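Long-range contact in tapirin (Caldicellulosiruptor kristjanssonii, PDB 6N2B), which binds cellulose, probably attaching the bacterial cell to its plant substrate, and carries a calcium ion in this domain: residues S332-G345 and T354-V368. Numbering follows the deposited sequence. Where two conformers were deposited one is given.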
# COMPACT_ATOMS: atom_id res chain seq x y z
N SER A 332 7.63 -9.97 -16.87
CA SER A 332 7.70 -9.41 -18.21
C SER A 332 8.91 -8.50 -18.45
O SER A 332 9.59 -8.65 -19.47
CB SER A 332 6.40 -8.68 -18.52
OG SER A 332 6.42 -8.17 -19.84
N ILE A 333 9.21 -7.55 -17.56
CA ILE A 333 10.32 -6.63 -17.81
C ILE A 333 10.88 -6.08 -16.51
O ILE A 333 10.16 -5.89 -15.52
CB ILE A 333 9.90 -5.48 -18.77
CG1 ILE A 333 11.11 -4.73 -19.29
CG2 ILE A 333 8.95 -4.55 -18.07
CD1 ILE A 333 10.79 -3.79 -20.44
N GLY A 334 12.18 -5.82 -16.50
CA GLY A 334 12.84 -5.17 -15.39
C GLY A 334 13.91 -4.21 -15.88
O GLY A 334 14.67 -4.53 -16.81
N ILE A 335 13.96 -3.02 -15.28
CA ILE A 335 15.02 -2.05 -15.52
C ILE A 335 15.43 -1.47 -14.18
O ILE A 335 14.73 -0.62 -13.62
CB ILE A 335 14.58 -0.91 -16.45
CG1 ILE A 335 13.88 -1.46 -17.69
CG2 ILE A 335 15.78 -0.06 -16.81
CD1 ILE A 335 13.31 -0.39 -18.60
N VAL A 336 16.57 -1.91 -13.65
CA VAL A 336 17.01 -1.53 -12.31
C VAL A 336 18.47 -1.12 -12.37
O VAL A 336 19.19 -1.44 -13.31
CB VAL A 336 16.81 -2.67 -11.28
CG1 VAL A 336 15.47 -3.32 -11.47
CG2 VAL A 336 17.93 -3.70 -11.39
N LYS A 337 18.90 -0.39 -11.34
CA LYS A 337 20.30 -0.02 -11.20
C LYS A 337 21.15 -1.24 -10.86
O LYS A 337 22.21 -1.46 -11.45
CB LYS A 337 20.45 1.07 -10.12
CG LYS A 337 21.85 1.72 -9.99
CD LYS A 337 22.17 2.58 -11.22
CE LYS A 337 23.23 3.63 -10.94
NZ LYS A 337 24.03 3.94 -12.16
N LYS A 338 20.68 -2.04 -9.92
CA LYS A 338 21.43 -3.19 -9.45
C LYS A 338 20.44 -4.26 -9.00
O LYS A 338 19.37 -3.96 -8.46
CB LYS A 338 22.39 -2.81 -8.31
CG LYS A 338 23.53 -3.81 -8.11
CD LYS A 338 24.46 -3.45 -6.96
CE LYS A 338 25.59 -4.49 -6.86
NZ LYS A 338 26.56 -4.32 -5.73
N LEU A 339 20.79 -5.52 -9.26
CA LEU A 339 20.10 -6.65 -8.67
C LEU A 339 21.15 -7.42 -7.90
O LEU A 339 22.19 -7.77 -8.47
CB LEU A 339 19.45 -7.54 -9.73
CG LEU A 339 18.96 -8.88 -9.18
CD1 LEU A 339 17.79 -8.70 -8.20
CD2 LEU A 339 18.59 -9.84 -10.31
N THR A 340 20.93 -7.64 -6.62
CA THR A 340 21.84 -8.46 -5.84
C THR A 340 21.04 -9.55 -5.15
O THR A 340 20.04 -9.28 -4.50
CB THR A 340 22.67 -7.63 -4.82
OG1 THR A 340 21.97 -7.48 -3.58
CG2 THR A 340 22.98 -6.27 -5.37
N VAL A 341 21.47 -10.79 -5.34
CA VAL A 341 20.89 -11.94 -4.68
C VAL A 341 21.95 -12.51 -3.74
O VAL A 341 23.07 -12.80 -4.17
CB VAL A 341 20.40 -12.98 -5.70
CG1 VAL A 341 19.57 -14.07 -5.02
CG2 VAL A 341 19.59 -12.30 -6.77
N THR A 342 21.61 -12.63 -2.46
CA THR A 342 22.54 -13.08 -1.44
C THR A 342 21.80 -13.97 -0.47
O THR A 342 20.57 -14.03 -0.47
CB THR A 342 23.16 -11.90 -0.67
OG1 THR A 342 23.33 -10.79 -1.54
CG2 THR A 342 24.52 -12.27 -0.05
N ASP A 343 22.56 -14.65 0.38
CA ASP A 343 22.04 -15.28 1.58
C ASP A 343 20.81 -16.13 1.28
O ASP A 343 19.78 -16.05 1.95
CB ASP A 343 21.74 -14.22 2.66
CG ASP A 343 22.92 -13.25 2.88
OD1 ASP A 343 24.05 -13.68 3.23
OD2 ASP A 343 22.72 -12.04 2.70
N ASN A 344 20.92 -16.93 0.22
CA ASN A 344 19.95 -17.94 -0.20
C ASN A 344 18.72 -17.36 -0.87
O ASN A 344 17.70 -18.05 -0.96
CB ASN A 344 19.49 -18.81 0.97
CG ASN A 344 20.56 -19.76 1.41
OD1 ASN A 344 21.13 -19.61 2.48
ND2 ASN A 344 20.85 -20.75 0.56
N GLY A 345 18.78 -16.14 -1.37
CA GLY A 345 17.71 -15.63 -2.19
C GLY A 345 17.60 -16.37 -3.51
O GLY A 345 18.38 -17.28 -3.83
N THR A 354 12.47 -9.88 -19.90
CA THR A 354 13.83 -9.36 -19.99
C THR A 354 14.12 -8.49 -18.78
O THR A 354 13.37 -7.56 -18.49
CB THR A 354 14.05 -8.54 -21.27
OG1 THR A 354 13.82 -9.36 -22.43
CG2 THR A 354 15.47 -8.04 -21.31
N LEU A 355 15.20 -8.79 -18.08
CA LEU A 355 15.73 -7.91 -17.04
C LEU A 355 16.91 -7.12 -17.61
O LEU A 355 17.79 -7.69 -18.25
CB LEU A 355 16.17 -8.73 -15.82
CG LEU A 355 17.02 -7.97 -14.79
CD1 LEU A 355 16.30 -6.72 -14.33
CD2 LEU A 355 17.38 -8.83 -13.58
N TYR A 356 16.92 -5.81 -17.37
CA TYR A 356 18.11 -4.98 -17.59
C TYR A 356 18.56 -4.44 -16.25
O TYR A 356 17.75 -3.90 -15.50
CB TYR A 356 17.83 -3.81 -18.53
CG TYR A 356 17.16 -4.17 -19.84
CD1 TYR A 356 15.78 -4.40 -19.90
CD2 TYR A 356 17.90 -4.25 -21.03
CE1 TYR A 356 15.15 -4.71 -21.08
CE2 TYR A 356 17.27 -4.57 -22.24
CZ TYR A 356 15.89 -4.80 -22.25
OH TYR A 356 15.25 -5.12 -23.43
N CYS A 357 19.85 -4.58 -15.95
CA CYS A 357 20.41 -3.95 -14.77
C CYS A 357 21.81 -3.46 -15.09
O CYS A 357 22.55 -4.12 -15.82
CB CYS A 357 20.46 -4.90 -13.58
SG CYS A 357 21.31 -6.46 -13.88
N ASP A 358 22.17 -2.28 -14.56
CA ASP A 358 23.53 -1.78 -14.77
C ASP A 358 24.54 -2.71 -14.11
O ASP A 358 25.63 -2.94 -14.65
CB ASP A 358 23.66 -0.35 -14.24
CG ASP A 358 25.07 0.21 -14.40
OD1 ASP A 358 25.45 0.58 -15.54
OD2 ASP A 358 25.80 0.29 -13.38
N GLN A 359 24.19 -3.27 -12.96
CA GLN A 359 25.06 -4.20 -12.26
C GLN A 359 24.27 -5.41 -11.78
O GLN A 359 23.09 -5.32 -11.42
CB GLN A 359 25.75 -3.54 -11.08
CG GLN A 359 26.91 -2.67 -11.49
CD GLN A 359 27.45 -1.87 -10.34
OE1 GLN A 359 27.74 -2.41 -9.27
NE2 GLN A 359 27.58 -0.56 -10.56
N LEU A 360 24.95 -6.56 -11.75
CA LEU A 360 24.38 -7.80 -11.25
C LEU A 360 25.37 -8.44 -10.29
O LEU A 360 26.49 -8.78 -10.69
CB LEU A 360 24.04 -8.74 -12.39
CG LEU A 360 23.77 -10.19 -12.00
CD1 LEU A 360 22.59 -10.29 -11.06
CD2 LEU A 360 23.53 -10.99 -13.26
N GLU A 361 24.97 -8.62 -9.04
CA GLU A 361 25.78 -9.26 -8.02
C GLU A 361 25.03 -10.46 -7.49
O GLU A 361 23.86 -10.35 -7.14
CB GLU A 361 26.10 -8.27 -6.89
CG GLU A 361 27.11 -8.78 -5.86
CD GLU A 361 27.19 -7.90 -4.62
OE1 GLU A 361 27.16 -8.45 -3.49
OE2 GLU A 361 27.27 -6.66 -4.78
N VAL A 362 25.70 -11.62 -7.44
CA VAL A 362 25.17 -12.83 -6.83
C VAL A 362 26.22 -13.36 -5.86
O VAL A 362 27.42 -13.29 -6.14
CB VAL A 362 24.80 -13.90 -7.88
CG1 VAL A 362 24.06 -15.08 -7.23
CG2 VAL A 362 23.97 -13.28 -8.99
N ARG A 363 25.78 -13.90 -4.72
CA ARG A 363 26.66 -14.06 -3.58
C ARG A 363 26.02 -15.05 -2.61
O ARG A 363 24.83 -15.33 -2.70
CB ARG A 363 26.90 -12.70 -2.92
CG ARG A 363 28.02 -12.60 -1.90
CD ARG A 363 28.54 -11.17 -1.83
NE ARG A 363 28.98 -10.66 -3.14
CZ ARG A 363 30.19 -10.84 -3.67
NH1 ARG A 363 31.13 -11.51 -3.01
NH2 ARG A 363 30.47 -10.33 -4.87
N ASN A 364 26.85 -15.58 -1.70
CA ASN A 364 26.43 -16.40 -0.57
C ASN A 364 25.21 -17.27 -0.87
O ASN A 364 24.17 -17.13 -0.22
CB ASN A 364 26.12 -15.52 0.64
CG ASN A 364 27.33 -14.71 1.11
OD1 ASN A 364 28.47 -15.04 0.79
ND2 ASN A 364 27.07 -13.65 1.86
N ASN A 365 25.32 -18.16 -1.87
CA ASN A 365 24.28 -19.11 -2.26
C ASN A 365 23.05 -18.47 -2.86
O ASN A 365 22.01 -19.14 -2.99
CB ASN A 365 23.86 -20.02 -1.10
CG ASN A 365 24.91 -21.07 -0.78
OD1 ASN A 365 25.39 -21.13 0.35
ND2 ASN A 365 25.29 -21.88 -1.78
N GLY A 366 23.11 -17.19 -3.23
CA GLY A 366 22.09 -16.65 -4.09
C GLY A 366 22.02 -17.40 -5.40
O GLY A 366 23.01 -17.97 -5.87
N ARG A 367 20.83 -17.43 -5.99
CA ARG A 367 20.61 -18.09 -7.27
C ARG A 367 19.83 -17.16 -8.18
O ARG A 367 18.88 -16.51 -7.74
CB ARG A 367 19.85 -19.42 -7.09
CG ARG A 367 20.48 -20.34 -6.05
CD ARG A 367 20.20 -21.81 -6.32
NE ARG A 367 18.77 -22.12 -6.52
CZ ARG A 367 17.81 -21.97 -5.61
NH1 ARG A 367 18.09 -21.50 -4.39
NH2 ARG A 367 16.56 -22.29 -5.90
N VAL A 368 20.24 -17.08 -9.44
CA VAL A 368 19.43 -16.43 -10.47
C VAL A 368 19.10 -17.48 -11.51
O VAL A 368 20.01 -18.11 -12.07
CB VAL A 368 20.15 -15.24 -11.13
CG1 VAL A 368 19.50 -14.94 -12.49
CG2 VAL A 368 20.12 -14.04 -10.23
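Lys-338 stretches its chain slantwise past Gln-359 to the carboxylate of Glu-361, where NZ meets OE2 at 2.6 Å, nearly along the C-O axis. CG of Lys-338 is anti to the backbone N (chi1 -159°) and the rest of the chain is extended, which brings NZ to Glu-361, two residues on from its register partner Gln-359. The other carboxylate oxygen, OE1, takes NE of Arg-363 at 2.9 Å from above the carboxylate plane, making a three-member charge network. With an alanine here, OE2 of Glu-361 would probably lose its charged mate, leaving the carboxylate held from the Arg-363 side and less fixed in rotation. Underneath, the backbones pair as successive coils of a right-handed parallel beta-helix: strand 333-336 runs beside 354-357, the chain turns a corner at Lys-337 and Asp-358, and 338-341 continues beside 359-363, with Glu-361 N bonded to Leu-339 O (3.0 Å, 174°). Inside the coil, CD2 of Leu-339 packs on CD2 of Leu-355 at 3.6 Å, while Leu-360 lies alongside Leu-339. CG2 of Val-341 meets CG2 of Val-368 at 3.9 Å. On the outer face, Tyr-356 and Ile-335 point the same way; Gly-334 O lies in the ring plane at its edge, 3.3 Å from Tyr-356 CD1, and Ile-335 CG1 approaches obliquely.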